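Local coordinates for inactive glucansucrase (Lactobacillus reuteri, PDB 5JBD), which is an inactive member of the glycoside hydrolase family 70 glucansucrases, a multidomain protein built around a TIM-type barrel and carrying a bound calcium ion, at residues Q41-Y52 / Y862-F873. Residues are numbered along the deposited sequence; the frame is centred on the assembly and turned at random.
Sequences QDSSAINNIDGY and YAYLNSGDNKAF
L865 is the main bump, and Q41, D42, I46 and N48 line the hollow it enters. Its CG stands anti to the backbone N (chi1 -176°). L865 CD1 lies 3.5 Å from Q41 O. L865 CD2 reaches the D42 backbone, the N48 amide and I46 CB, the last at 4.0 Å. That amide is held by its own loop: ND2 donates to S43 OG and I46 O, and OD1 accepts from G51 N in an Asx motif. The N870 amide packs against the D50-G51 backbone. G51 CA sits over one face of the Y864 ring, 4.2 Å from the centroid, and F873 CD2 lies over the opposite face. L865 N donates to G51 O (2.8 Å), meeting a lone pair in the carbonyl plane. Y864 turns its edge to the face of Y52, with planes at 77°. Y52 points its edge at the face of Y862 in an offset arrangement, and its OH bonds to N208 O. Waters bridge S43 OG to S867 OG and D50 O to Y864 OH. A loop before strand 58-59 thus meets one after strand 841-845, and Y52 also touches strands 758-767 and 784-791. The motifs are a type I' turn (I49-Y52), a type II' turn (S867-N870) and a three-tyrosine aromatic cluster.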
ATOM      1  N   GLN A  41      -1.745 -32.652 -30.828  1.00 41.35           N
ATOM      2  CA  GLN A  41      -1.435 -32.729 -29.408  1.00 42.78           C
ATOM      3  C   GLN A  41      -0.248 -31.835 -29.043  1.00 42.74           C
ATOM      4  O   GLN A  41       0.805 -32.300 -28.596  1.00 41.62           O
ATOM      5  CB  GLN A  41      -1.191 -34.178 -28.993  1.00 44.98           C
ATOM      6  CG  GLN A  41      -2.394 -35.082 -29.221  1.00 46.51           C
ATOM      7  CD  GLN A  41      -2.351 -36.338 -28.361  1.00 49.46           C
ATOM      8  OE1 GLN A  41      -1.278 -36.773 -27.921  1.00 48.15           O
ATOM      9  NE2 GLN A  41      -3.525 -36.918 -28.104  1.00 50.23           N
ATOM     10  N   ASP A  42      -0.446 -30.532 -29.197  1.00 44.76           N
ATOM     11  CA  ASP A  42       0.550 -29.530 -28.788  1.00 45.92           C
ATOM     12  C   ASP A  42      -0.123 -28.161 -28.640  1.00 44.18           C
ATOM     13  O   ASP A  42      -1.325 -28.020 -28.879  1.00 41.35           O
ATOM     14  CB  ASP A  42       1.728 -29.490 -29.787  1.00 49.52           C
ATOM     15  CG  ASP A  42       1.289 -29.172 -31.218  1.00 51.01           C
ATOM     16  OD1 ASP A  42       0.531 -28.208 -31.419  1.00 51.24           O
ATOM     17  OD2 ASP A  42       1.727 -29.875 -32.151  1.00 55.26           O
ATOM     18  N   SER A  43       0.660 -27.156 -28.278  1.00 44.91           N
ATOM     19  CA  SER A  43       0.137 -25.813 -28.029  1.00 45.22           C
ATOM     20  C   SER A  43      -0.453 -25.107 -29.246  1.00 44.18           C
ATOM     21  O   SER A  43      -1.220 -24.151 -29.087  1.00 43.68           O
ATOM     22  CB  SER A  43       1.219 -24.948 -27.382  1.00 46.28           C
ATOM     23  OG  SER A  43       1.604 -25.513 -26.138  1.00 48.16           O
ATOM     24  N   SER A  44      -0.126 -25.577 -30.453  1.00 41.94           N
ATOM     25  CA  SER A  44      -0.729 -25.032 -31.668  1.00 40.59           C
ATOM     26  C   SER A  44      -2.225 -25.344 -31.792  1.00 41.83           C
ATOM     27  O   SER A  44      -2.918 -24.677 -32.566  1.00 43.09           O
ATOM     28  CB  SER A  44       0.007 -25.519 -32.930  1.00 40.97           C
ATOM     29  OG  SER A  44      -0.345 -26.856 -33.261  1.00 41.38           O
ATOM     30  N   ALA A  45      -2.713 -26.372 -31.089  1.00 39.20           N
ATOM     31  CA  ALA A  45      -4.146 -26.703 -31.104  1.00 37.98           C
ATOM     32  C   ALA A  45      -4.828 -26.848 -29.734  1.00 36.13           C
ATOM     33  O   ALA A  45      -6.048 -27.029 -29.688  1.00 34.10           O
ATOM     34  CB  ALA A  45      -4.366 -27.958 -31.924  1.00 39.30           C
ATOM     35  N   ILE A  46      -4.070 -26.773 -28.641  1.00 35.20           N
ATOM     36  CA  ILE A  46      -4.640 -26.929 -27.299  1.00 35.43           C
ATOM     37  C   ILE A  46      -4.049 -25.876 -26.348  1.00 34.85           C
ATOM     38  O   ILE A  46      -2.861 -25.925 -26.042  1.00 36.28           O
ATOM     39  CB  ILE A  46      -4.388 -28.349 -26.721  1.00 35.37           C
ATOM     40  CG1 ILE A  46      -4.897 -29.466 -27.660  1.00 35.98           C
ATOM     41  CG2 ILE A  46      -5.044 -28.484 -25.346  1.00 35.77           C
ATOM     42  CD1 ILE A  46      -4.483 -30.861 -27.221  1.00 36.09           C
ATOM     43  N   ASN A  47      -4.865 -24.929 -25.884  1.00 34.50           N
ATOM     44  CA  ASN A  47      -4.424 -23.992 -24.825  1.00 35.00           C
ATOM     45  C   ASN A  47      -4.009 -24.819 -23.598  1.00 34.23           C
ATOM     46  O   ASN A  47      -4.685 -25.788 -23.228  1.00 34.67           O
ATOM     47  CB  ASN A  47      -5.531 -23.005 -24.400  1.00 35.48           C
ATOM     48  CG  ASN A  47      -5.815 -21.862 -25.418  1.00 37.33           C
ATOM     49  OD1 ASN A  47      -6.869 -21.198 -25.330  1.00 40.08           O
ATOM     50  ND2 ASN A  47      -4.902 -21.619 -26.369  1.00 38.44           N
ATOM     51  N   ASN A  48      -2.892 -24.449 -22.994  1.00 34.01           N
ATOM     52  CA  ASN A  48      -2.465 -25.072 -21.758  1.00 34.98           C
ATOM     53  C   ASN A  48      -1.609 -24.102 -20.936  1.00 33.60           C
ATOM     54  O   ASN A  48      -1.104 -23.097 -21.449  1.00 33.22           O
ATOM     55  CB  ASN A  48      -1.693 -26.353 -22.057  1.00 36.98           C
ATOM     56  CG  ASN A  48      -0.354 -26.070 -22.696  1.00 38.44           C
ATOM     57  OD1 ASN A  48       0.677 -26.077 -22.026  1.00 39.32           O
ATOM     58  ND2 ASN A  48      -0.370 -25.739 -23.978  1.00 40.43           N
ATOM     59  N   ILE A  49      -1.463 -24.427 -19.663  1.00 33.04           N
ATOM     60  CA  ILE A  49      -0.744 -23.588 -18.692  1.00 31.68           C
ATOM     61  C   ILE A  49       0.279 -24.497 -18.032  1.00 31.29           C
ATOM     62  O   ILE A  49      -0.080 -25.358 -17.250  1.00 30.76           O
ATOM     63  CB  ILE A  49      -1.703 -22.970 -17.653  1.00 31.62           C
ATOM     64  CG1 ILE A  49      -2.820 -22.181 -18.363  1.00 31.24           C
ATOM     65  CG2 ILE A  49      -0.928 -22.049 -16.701  1.00 31.58           C
ATOM     66  CD1 ILE A  49      -3.908 -21.653 -17.455  1.00 32.07           C
ATOM     67  N   ASP A  50       1.539 -24.351 -18.433  1.00 33.20           N
ATOM     68  CA  ASP A  50       2.613 -25.272 -18.048  1.00 34.95           C
ATOM     69  C   ASP A  50       2.249 -26.766 -18.195  1.00 35.58           C
ATOM     70  O   ASP A  50       2.567 -27.580 -17.332  1.00 36.99           O
ATOM     71  CB  ASP A  50       3.055 -24.963 -16.607  1.00 35.88           C
ATOM     72  CG  ASP A  50       3.484 -23.519 -16.425  1.00 36.26           C
ATOM     73  OD1 ASP A  50       4.482 -23.117 -17.055  1.00 39.32           O
ATOM     74  OD2 ASP A  50       2.822 -22.778 -15.671  1.00 35.32           O
ATOM     75  N   GLY A  51       1.569 -27.112 -19.290  1.00 35.76           N
ATOM     76  CA  GLY A  51       1.135 -28.502 -19.576  1.00 34.92           C
ATOM     77  C   GLY A  51      -0.280 -28.855 -19.120  1.00 33.91           C
ATOM     78  O   GLY A  51      -0.894 -29.783 -19.657  1.00 32.93           O
ATOM     79  N   TYR A  52      -0.803 -28.126 -18.133  1.00 31.89           N
ATOM     80  CA  TYR A  52      -2.116 -28.417 -17.552  1.00 32.14           C
ATOM     81  C   TYR A  52      -3.210 -27.738 -18.366  1.00 31.12           C
ATOM     82  O   TYR A  52      -2.949 -26.753 -19.055  1.00 31.14           O
ATOM     83  CB  TYR A  52      -2.147 -27.985 -16.065  1.00 31.91           C
ATOM     84  CG  TYR A  52      -1.089 -28.723 -15.280  1.00 32.58           C
ATOM     85  CD1 TYR A  52      -1.318 -30.030 -14.836  1.00 33.69           C
ATOM     86  CD2 TYR A  52       0.173 -28.163 -15.071  1.00 32.40           C
ATOM     87  CE1 TYR A  52      -0.337 -30.741 -14.172  1.00 33.83           C
ATOM     88  CE2 TYR A  52       1.165 -28.868 -14.402  1.00 33.27           C
ATOM     89  CZ  TYR A  52       0.903 -30.155 -13.951  1.00 33.74           C
ATOM     90  OH  TYR A  52       1.876 -30.859 -13.293  1.00 34.74           O
ATOM     91  N   TYR A 862      -4.522 -35.462 -13.077  1.00 44.04           N
ATOM     92  CA  TYR A 862      -4.448 -34.213 -13.834  1.00 41.64           C
ATOM     93  C   TYR A 862      -4.240 -34.505 -15.319  1.00 40.87           C
ATOM     94  O   TYR A 862      -3.409 -35.345 -15.681  1.00 40.58           O
ATOM     95  CB  TYR A 862      -3.308 -33.324 -13.333  1.00 40.78           C
ATOM     96  CG  TYR A 862      -3.647 -32.550 -12.077  1.00 40.10           C
ATOM     97  CD1 TYR A 862      -4.478 -31.428 -12.129  1.00 39.40           C
ATOM     98  CD2 TYR A 862      -3.144 -32.935 -10.835  1.00 39.05           C
ATOM     99  CE1 TYR A 862      -4.796 -30.712 -10.972  1.00 38.41           C
ATOM    100  CE2 TYR A 862      -3.466 -32.227  -9.673  1.00 39.37           C
ATOM    101  CZ  TYR A 862      -4.287 -31.122  -9.746  1.00 38.20           C
ATOM    102  OH  TYR A 862      -4.595 -30.416  -8.602  1.00 38.34           O
ATOM    103  N   ALA A 863      -5.010 -33.829 -16.168  1.00 38.81           N
ATOM    104  CA  ALA A 863      -4.759 -33.846 -17.599  1.00 39.35           C
ATOM    105  C   ALA A 863      -3.418 -33.161 -17.838  1.00 39.07           C
ATOM    106  O   ALA A 863      -3.022 -32.265 -17.077  1.00 39.35           O
ATOM    107  CB  ALA A 863      -5.867 -33.129 -18.359  1.00 39.99           C
ATOM    108  N   TYR A 864      -2.698 -33.604 -18.861  1.00 38.79           N
ATOM    109  CA  TYR A 864      -1.374 -33.037 -19.132  1.00 38.75           C
ATOM    110  C   TYR A 864      -1.035 -33.155 -20.593  1.00 39.24           C
ATOM    111  O   TYR A 864      -1.335 -34.170 -21.219  1.00 39.86           O
ATOM    112  CB  TYR A 864      -0.301 -33.722 -18.277  1.00 38.45           C
ATOM    113  CG  TYR A 864       1.018 -32.983 -18.217  1.00 37.68           C
ATOM    114  CD1 TYR A 864       1.228 -31.952 -17.296  1.00 37.02           C
ATOM    115  CD2 TYR A 864       2.060 -33.315 -19.073  1.00 38.57           C
ATOM    116  CE1 TYR A 864       2.438 -31.273 -17.239  1.00 36.50           C
ATOM    117  CE2 TYR A 864       3.272 -32.644 -19.026  1.00 38.01           C
ATOM    118  CZ  TYR A 864       3.465 -31.631 -18.104  1.00 37.47           C
ATOM    119  OH  TYR A 864       4.683 -30.974 -18.070  1.00 37.02           O
ATOM    120  N   LEU A 865      -0.418 -32.104 -21.123  1.00 39.59           N
ATOM    121  CA  LEU A 865       0.019 -32.071 -22.502  1.00 39.69           C
ATOM    122  C   LEU A 865       1.538 -31.989 -22.511  1.00 40.12           C
ATOM    123  O   LEU A 865       2.120 -30.958 -22.181  1.00 39.57           O
ATOM    124  CB  LEU A 865      -0.597 -30.878 -23.219  1.00 38.97           C
ATOM    125  CG  LEU A 865      -0.283 -30.777 -24.705  1.00 39.56           C
ATOM    126  CD1 LEU A 865      -0.805 -32.004 -25.455  1.00 39.94           C
ATOM    127  CD2 LEU A 865      -0.875 -29.494 -25.262  1.00 39.15           C
ATOM    128  N   ASN A 866       2.169 -33.107 -22.860  1.00 43.09           N
ATOM    129  CA  ASN A 866       3.613 -33.174 -23.015  1.00 44.62           C
ATOM    130  C   ASN A 866       3.951 -32.603 -24.379  1.00 48.71           C
ATOM    131  O   ASN A 866       3.690 -33.237 -25.401  1.00 51.41           O
ATOM    132  CB  ASN A 866       4.091 -34.625 -22.892  1.00 46.63           C
ATOM    133  CG  ASN A 866       5.608 -34.755 -22.906  1.00 47.14           C
ATOM    134  OD1 ASN A 866       6.286 -34.251 -23.802  1.00 46.32           O
ATOM    135  ND2 ASN A 866       6.147 -35.455 -21.918  1.00 48.75           N
ATOM    136  N   SER A 867       4.490 -31.393 -24.394  1.00 50.50           N
ATOM    137  CA  SER A 867       4.959 -30.761 -25.625  1.00 54.35           C
ATOM    138  C   SER A 867       5.874 -29.609 -25.245  1.00 55.78           C
ATOM    139  O   SER A 867       5.736 -29.036 -24.162  1.00 56.55           O
ATOM    140  CB  SER A 867       3.782 -30.268 -26.502  1.00 58.28           C
ATOM    141  OG  SER A 867       3.176 -29.100 -25.977  1.00 56.51           O
ATOM    142  N   GLY A 868       6.808 -29.268 -26.125  1.00 58.88           N
ATOM    143  CA  GLY A 868       7.802 -28.229 -25.826  1.00 60.57           C
ATOM    144  C   GLY A 868       8.573 -28.529 -24.547  1.00 61.06           C
ATOM    145  O   GLY A 868       9.045 -29.651 -24.362  1.00 61.73           O
ATOM    146  N   ASP A 869       8.640 -27.541 -23.653  1.00 61.06           N
ATOM    147  CA  ASP A 869       9.347 -27.653 -22.364  1.00 59.82           C
ATOM    148  C   ASP A 869       8.564 -28.360 -21.246  1.00 56.34           C
ATOM    149  O   ASP A 869       9.073 -28.500 -20.135  1.00 55.48           O
ATOM    150  CB  ASP A 869       9.721 -26.259 -21.846  1.00 63.40           C
ATOM    151  CG  ASP A 869      10.612 -25.487 -22.799  1.00 66.73           C
ATOM    152  OD1 ASP A 869      11.366 -26.109 -23.572  1.00 67.86           O
ATOM    153  OD2 ASP A 869      10.562 -24.239 -22.756  1.00 70.32           O
ATOM    154  N   ASN A 870       7.335 -28.794 -21.518  1.00 52.45           N
ATOM    155  CA  ASN A 870       6.490 -29.403 -20.490  1.00 48.93           C
ATOM    156  C   ASN A 870       6.614 -30.929 -20.591  1.00 48.30           C
ATOM    157  O   ASN A 870       6.020 -31.556 -21.471  1.00 44.16           O
ATOM    158  CB  ASN A 870       5.038 -28.926 -20.665  1.00 48.37           C
ATOM    159  CG  ASN A 870       4.909 -27.411 -20.611  1.00 45.32           C
ATOM    160  OD1 ASN A 870       4.095 -26.847 -21.316  1.00 46.96           O
ATOM    161  ND2 ASN A 870       5.721 -26.751 -19.797  1.00 44.45           N
ATOM    162  N   LYS A 871       7.391 -31.512 -19.680  1.00 46.27           N
ATOM    163  CA  LYS A 871       7.766 -32.924 -19.737  1.00 48.57           C
ATOM    164  C   LYS A 871       7.529 -33.686 -18.425  1.00 45.46           C
ATOM    165  O   LYS A 871       8.076 -34.767 -18.228  1.00 43.20           O
ATOM    166  CB  LYS A 871       9.247 -33.035 -20.138  1.00 53.76           C
ATOM    167  CG  LYS A 871       9.614 -32.375 -21.463  1.00 60.05           C
ATOM    168  CD  LYS A 871      11.065 -32.672 -21.837  1.00 65.99           C
ATOM    169  CE  LYS A 871      11.500 -31.973 -23.122  1.00 69.43           C
ATOM    170  NZ  LYS A 871      10.976 -32.633 -24.354  1.00 69.66           N
ATOM    171  N   ALA A 872       6.700 -33.145 -17.542  1.00 42.94           N
ATOM    172  CA  ALA A 872       6.495 -33.754 -16.220  1.00 43.25           C
ATOM    173  C   ALA A 872       5.793 -35.113 -16.272  1.00 42.55           C
ATOM    174  O   ALA A 872       6.043 -35.966 -15.432  1.00 42.16           O
ATOM    175  CB  ALA A 872       5.731 -32.802 -15.313  1.00 43.21           C
ATOM    176  N   PHE A 873       4.908 -35.290 -17.249  1.00 43.00           N
ATOM    177  CA  PHE A 873       4.144 -36.527 -17.452  1.00 44.60           C
ATOM    178  C   PHE A 873       4.009 -36.797 -18.940  1.00 44.87           C
ATOM    179  O   PHE A 873       4.181 -35.889 -19.752  1.00 42.82           O
ATOM    180  CB  PHE A 873       2.732 -36.398 -16.859  1.00 44.45           C
ATOM    181  CG  PHE A 873       2.718 -36.081 -15.390  1.00 44.70           C
ATOM    182  CD1 PHE A 873       2.809 -37.103 -14.442  1.00 44.33           C
ATOM    183  CD2 PHE A 873       2.630 -34.761 -14.949  1.00 43.91           C
ATOM    184  CE1 PHE A 873       2.814 -36.815 -13.083  1.00 45.28           C
ATOM    185  CE2 PHE A 873       2.630 -34.468 -13.589  1.00 43.89           C
ATOM    186  CZ  PHE A 873       2.722 -35.495 -12.655  1.00 43.15           C
TER
HETATM  187  O   HOH W   1       4.322 -26.791 -27.349  1.00 45.90           O
HETATM  188  O   HOH W   2       4.974 -28.602 -16.428  1.00 34.37           O